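Local coordinates for protein rubisco operon transcriptional regulator (Synechocystis sp., PDB 5Y2W) that probably represses transcription of carbon-uptake genes as a LysR-type regulator, its regulatory domain binding the metabolite 2-phosphoglycolate, at residues A[13-18]-A[60-65]; A[74-79]-A[188-193]. One frame throughout, in Å; residues are numbered along the deposited sequence.

Interaction 1: A[13-18]-A[60-65]; sequences LRLAVI and DDLYIV. With PGA (2-phosphoglycolic acid), chain B.
Arg14 and Asp61 grip each other through backbone and side chain. Asp61 OD2 accepts the backbone N-H of Arg14 at 2.8 Å on its anti side, nearly straight at 165°. The same oxygen lies 3.3 Å from Arg14 NH2, at the edge of the guanidinium, in a salt bridge whose hydrogen bond is weak; the bend of the Arg14 side chain at chi3 (-142°) brings the group back to it, with guanidinium and carboxylate planes 71° apart. Asp61 N returns a bond to Arg14 O. Replacing Asp61 by an alanine would probably leave the Arg14 N-H and guanidinium without this shared acceptor and free the arginine's end to turn. From here parallel pairing runs on: Ala16 N to Leu62 O (3.0 Å), Ile64 N to Ala16 O (2.9 Å) and Ile18 N to Ile64 O (3.0 Å). On one face Leu15 lies beside Leu62, and Val17 CG1 packs against Ile64 CB at 3.9 Å; on the other, Ala16 CB sits obliquely by the Tyr63 ring, whose OH accepts Asp60 N, while Asp60 OD2 is salt-bridged to Arg54. At the C-terminal end of 13-18, Ile18 CD1 reaches PGA C1 at 3.3 Å. Helix 199-211 touches Leu13 and Leu62, and helix 48-56 touches Tyr63 and Val65. Parallel central strands between helices, with a ligand at a strand's C-terminal end, are characteristic of the periplasmic-binding-protein-like fold of LysR regulatory domains.

Interaction 2: A[74-79]-A[188-193]; sequences LNYQPF and YVANLA
An antiparallel strand pair at one margin of the five-stranded mixed sheet joins 74-79, an outermost strand within the chain, to 188-193. Two hydrogen-bonded pairs hold it. Asn75 N gives to Asn191 O at 2.8 Å and Asn191 N gives back to Asn75 O; Gln77 N to Val189 O and Val189 N to Gln77 O are both 2.9 Å. The Tyr76-Ala190 pair between them is non-hydrogen-bonded, and Tyr76 CA instead lends a CA-H...O contact to Val189 O.

On the face carrying Tyr76, Ala190, Pro78 and Tyr188, the two tyrosines form a T-shaped stack, planes 67° apart and centroids 5.0 Å apart. The edge of Tyr76 points at the face of Tyr188, CE1 standing above it toward the rim. Tyr76 CG sits between its backbone N and carbonyl carbon (chi1 50°), which sets the ring beside Tyr188; Tyr76 CB, placed by the non-hydrogen-bonded pairing, lies 3.6 Å from Ala190 CB. The edge of Tyr188 rests on the neighbouring backbone, CD1 coming 3.4 Å from Pro78 N, while its CE1 meets Pro78 CB.

Phe79, at the end of its strand, meets the 188-189 backbone with its ring edge, CE1 lying 3.5 Å from Val189 N, and CD1 touches Val189 CG1 where the side chains cross at about a right angle. Met209 of helix 199-211 packs on both Phe79 and Val189. At the far end Leu74 CD2 meets Leu192 CD2 at 4.1 Å. A late strand, 186-192, inserted antiparallel between 62-65 and the outermost 74-79, gives the strand order 2-1-3-5-4 and fits the mixed sheet of a periplasmic-binding-protein-like subdomain.

Overall arrangement
Interactions 1 and 2 belong to one five-stranded sheet, their centres about 10 Å apart, and meet where strand 62-65 runs antiparallel to strand 186-192. Probable hydrogen bonds join them: Val65 O to Tyr188 N at 2.6 Å and Tyr63 O to Ala190 N at 2.8 Å. Ile64 CD1 also packs on Phe79 CZ at 3.6 Å, and helix 199-211 covers side chains of both. The ligand lies nearer interaction 1, whose Ile18 lines the pocket; the side chain of Tyr188 in interaction 2 stays about 9 Å from PGA. Thr19, Thr20 and Arg185, next to these strands in sequence, hydrogen-bond the ligand, as do Asn82, Ser117 and Thr119.

Interaction 1: A[13-18]-A[60-65]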
# COMPACT_ATOMS: atom_id res chain seq x y z
N LEU A 13 20.04 6.00 -5.44
CA LEU A 13 19.81 5.57 -4.04
C LEU A 13 18.66 4.56 -4.00
O LEU A 13 17.59 4.86 -4.52
CB LEU A 13 19.43 6.76 -3.19
CG LEU A 13 18.98 6.44 -1.76
CD1 LEU A 13 20.09 5.81 -0.90
CD2 LEU A 13 18.47 7.74 -1.16
N ARG A 14 18.90 3.38 -3.44
CA ARG A 14 17.89 2.31 -3.33
C ARG A 14 17.45 2.16 -1.86
O ARG A 14 18.23 1.70 -1.01
CB ARG A 14 18.44 0.96 -3.78
CG ARG A 14 18.50 0.78 -5.28
CD ARG A 14 19.32 -0.44 -5.65
NE ARG A 14 20.11 -0.16 -6.84
CZ ARG A 14 21.18 0.65 -6.89
NH1 ARG A 14 21.80 0.83 -8.05
NH2 ARG A 14 21.63 1.28 -5.79
N LEU A 15 16.20 2.53 -1.61
CA LEU A 15 15.60 2.43 -0.28
C LEU A 15 14.56 1.34 -0.26
O LEU A 15 13.64 1.30 -1.14
CB LEU A 15 14.92 3.74 0.11
CG LEU A 15 15.81 4.96 -0.01
CD1 LEU A 15 14.99 6.23 0.08
CD2 LEU A 15 16.90 4.94 1.05
N ALA A 16 14.64 0.50 0.75
CA ALA A 16 13.51 -0.35 1.05
C ALA A 16 12.95 0.04 2.43
O ALA A 16 13.72 0.21 3.40
CB ALA A 16 13.84 -1.83 0.94
N VAL A 17 11.62 0.24 2.48
CA VAL A 17 10.95 0.66 3.68
C VAL A 17 9.77 -0.25 4.05
O VAL A 17 9.09 -0.86 3.20
CB VAL A 17 10.53 2.17 3.64
CG1 VAL A 17 11.69 3.05 3.21
CG2 VAL A 17 9.30 2.44 2.79
N ILE A 18 9.51 -0.32 5.35
CA ILE A 18 8.30 -1.00 5.82
C ILE A 18 7.03 -0.23 5.44
O ILE A 18 7.07 0.96 5.18
CB ILE A 18 8.36 -1.27 7.31
CG1 ILE A 18 8.67 0.03 8.06
CG2 ILE A 18 9.37 -2.39 7.58
CD1 ILE A 18 8.30 -0.02 9.50
N ASP A 60 19.55 -3.43 -1.31
CA ASP A 60 19.38 -1.99 -1.19
C ASP A 60 20.52 -1.37 -0.42
O ASP A 60 21.29 -2.05 0.27
CB ASP A 60 18.05 -1.71 -0.44
CG ASP A 60 16.85 -2.35 -1.15
OD1 ASP A 60 16.47 -1.82 -2.20
OD2 ASP A 60 16.34 -3.40 -0.69
N ASP A 61 20.59 -0.05 -0.52
CA ASP A 61 21.50 0.74 0.26
C ASP A 61 21.07 0.85 1.72
O ASP A 61 21.85 0.59 2.64
CB ASP A 61 21.55 2.13 -0.38
CG ASP A 61 22.10 2.08 -1.79
OD1 ASP A 61 23.16 1.45 -1.97
OD2 ASP A 61 21.47 2.60 -2.73
N LEU A 62 19.81 1.23 1.91
CA LEU A 62 19.27 1.40 3.24
C LEU A 62 17.88 0.78 3.41
O LEU A 62 17.10 0.64 2.46
CB LEU A 62 19.21 2.88 3.57
CG LEU A 62 20.54 3.63 3.74
CD1 LEU A 62 20.23 5.13 3.84
CD2 LEU A 62 21.37 3.15 4.95
N TYR A 63 17.60 0.44 4.66
CA TYR A 63 16.39 -0.22 5.03
C TYR A 63 15.79 0.57 6.19
O TYR A 63 16.49 0.99 7.13
CB TYR A 63 16.69 -1.64 5.45
CG TYR A 63 17.42 -2.46 4.38
CD1 TYR A 63 18.82 -2.47 4.30
CD2 TYR A 63 16.70 -3.22 3.46
CE1 TYR A 63 19.47 -3.19 3.31
CE2 TYR A 63 17.35 -3.96 2.49
CZ TYR A 63 18.74 -3.92 2.41
OH TYR A 63 19.37 -4.67 1.47
N ILE A 64 14.49 0.77 6.13
CA ILE A 64 13.74 1.28 7.26
C ILE A 64 12.81 0.21 7.84
O ILE A 64 11.92 -0.39 7.17
CB ILE A 64 13.00 2.53 6.84
CG1 ILE A 64 14.07 3.51 6.35
CG2 ILE A 64 12.13 3.06 7.99
CD1 ILE A 64 13.71 4.98 6.44
N VAL A 65 13.09 -0.06 9.11
CA VAL A 65 12.46 -1.13 9.84
C VAL A 65 12.12 -0.62 11.25
O VAL A 65 12.71 0.36 11.70
CB VAL A 65 13.37 -2.33 9.93
CG1 VAL A 65 13.72 -2.78 8.53
CG2 VAL A 65 14.63 -2.00 10.76
P PGA B . 4.87 -4.29 8.72
O1P PGA B . 5.70 -3.13 9.48
O2P PGA B . 4.58 -3.75 7.35
O3P PGA B . 3.64 -4.51 9.61
O4P PGA B . 5.85 -5.38 8.54
C2 PGA B . 5.33 -1.78 9.65
C1 PGA B . 5.62 -1.27 11.06
O1 PGA B . 5.33 -0.07 11.35
O2 PGA B . 6.14 -2.07 11.87

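Interaction 2: A[74-79]-A[188-193]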
# COMPACT_ATOMS: atom_id res chain seq x y z
N LEU A 74 23.19 -5.85 11.38
CA LEU A 74 22.87 -4.54 10.86
C LEU A 74 23.49 -3.47 11.69
O LEU A 74 23.54 -3.58 12.94
CB LEU A 74 21.36 -4.33 10.99
CG LEU A 74 20.50 -5.18 10.09
CD1 LEU A 74 19.02 -4.98 10.40
CD2 LEU A 74 20.82 -4.82 8.65
N ASN A 75 23.93 -2.40 11.04
CA ASN A 75 24.02 -1.15 11.74
C ASN A 75 22.66 -0.42 11.64
O ASN A 75 21.99 -0.56 10.64
CB ASN A 75 25.09 -0.27 11.14
CG ASN A 75 25.52 0.81 12.10
OD1 ASN A 75 24.76 1.72 12.44
ND2 ASN A 75 26.73 0.68 12.57
N TYR A 76 22.29 0.37 12.65
CA TYR A 76 21.11 1.21 12.58
C TYR A 76 20.95 2.26 13.64
O TYR A 76 21.44 2.13 14.76
CB TYR A 76 19.83 0.38 12.59
CG TYR A 76 19.71 -0.65 13.66
CD1 TYR A 76 19.09 -0.37 14.86
CD2 TYR A 76 20.14 -1.93 13.45
CE1 TYR A 76 18.92 -1.36 15.83
CE2 TYR A 76 20.00 -2.91 14.40
CZ TYR A 76 19.37 -2.62 15.60
OH TYR A 76 19.27 -3.62 16.53
N GLN A 77 20.18 3.29 13.27
CA GLN A 77 19.83 4.34 14.21
C GLN A 77 18.34 4.56 14.24
O GLN A 77 17.73 4.60 13.17
CB GLN A 77 20.45 5.66 13.78
CG GLN A 77 21.93 5.55 13.48
CD GLN A 77 22.53 6.90 13.16
OE1 GLN A 77 22.44 7.82 13.96
NE2 GLN A 77 23.09 7.03 11.96
N PRO A 78 17.78 4.82 15.44
CA PRO A 78 16.40 5.26 15.49
C PRO A 78 16.33 6.69 15.05
O PRO A 78 17.22 7.46 15.36
CB PRO A 78 16.06 5.17 16.97
CG PRO A 78 17.37 5.48 17.68
CD PRO A 78 18.45 4.94 16.77
N PHE A 79 15.28 7.04 14.31
CA PHE A 79 15.05 8.41 13.85
C PHE A 79 13.64 8.93 14.11
O PHE A 79 13.42 10.11 14.02
CB PHE A 79 15.42 8.57 12.37
CG PHE A 79 14.56 7.78 11.42
CD1 PHE A 79 14.90 6.50 11.06
CD2 PHE A 79 13.41 8.36 10.86
CE1 PHE A 79 14.12 5.78 10.17
CE2 PHE A 79 12.63 7.65 9.97
CZ PHE A 79 12.96 6.36 9.63
N TYR A 188 13.79 2.65 12.47
CA TYR A 188 15.23 2.66 12.39
C TYR A 188 15.65 2.71 10.96
O TYR A 188 15.02 2.08 10.11
CB TYR A 188 15.80 1.37 12.95
CG TYR A 188 15.57 1.13 14.42
CD1 TYR A 188 16.35 1.76 15.39
CD2 TYR A 188 14.58 0.23 14.85
CE1 TYR A 188 16.16 1.50 16.75
CE2 TYR A 188 14.37 -0.02 16.18
CZ TYR A 188 15.17 0.61 17.13
OH TYR A 188 14.92 0.31 18.43
N VAL A 189 16.71 3.46 10.69
CA VAL A 189 17.38 3.37 9.40
C VAL A 189 18.67 2.53 9.57
O VAL A 189 19.50 2.77 10.45
CB VAL A 189 17.65 4.74 8.76
CG1 VAL A 189 18.38 5.65 9.71
CG2 VAL A 189 18.43 4.58 7.46
N ALA A 190 18.76 1.52 8.73
CA ALA A 190 19.65 0.43 8.89
C ALA A 190 20.39 0.18 7.58
O ALA A 190 19.91 0.57 6.52
CB ALA A 190 18.89 -0.83 9.30
N ASN A 191 21.57 -0.42 7.71
CA ASN A 191 22.34 -0.97 6.60
C ASN A 191 23.06 -2.23 7.08
O ASN A 191 23.23 -2.45 8.29
CB ASN A 191 23.35 0.03 6.10
CG ASN A 191 24.38 0.39 7.15
OD1 ASN A 191 25.45 -0.18 7.20
ND2 ASN A 191 24.06 1.35 7.98
N LEU A 192 23.43 -3.08 6.13
CA LEU A 192 24.14 -4.34 6.45
C LEU A 192 25.40 -3.97 7.26
O LEU A 192 26.10 -3.01 6.91
CB LEU A 192 24.49 -5.12 5.16
CG LEU A 192 23.30 -5.71 4.33
CD1 LEU A 192 23.71 -6.66 3.21
CD2 LEU A 192 22.29 -6.44 5.20
N ALA A 193 25.63 -4.66 8.39
CA ALA A 193 26.73 -4.26 9.29
C ALA A 193 28.06 -4.31 8.53
O ALA A 193 28.31 -5.27 7.78
CB ALA A 193 26.79 -5.17 10.51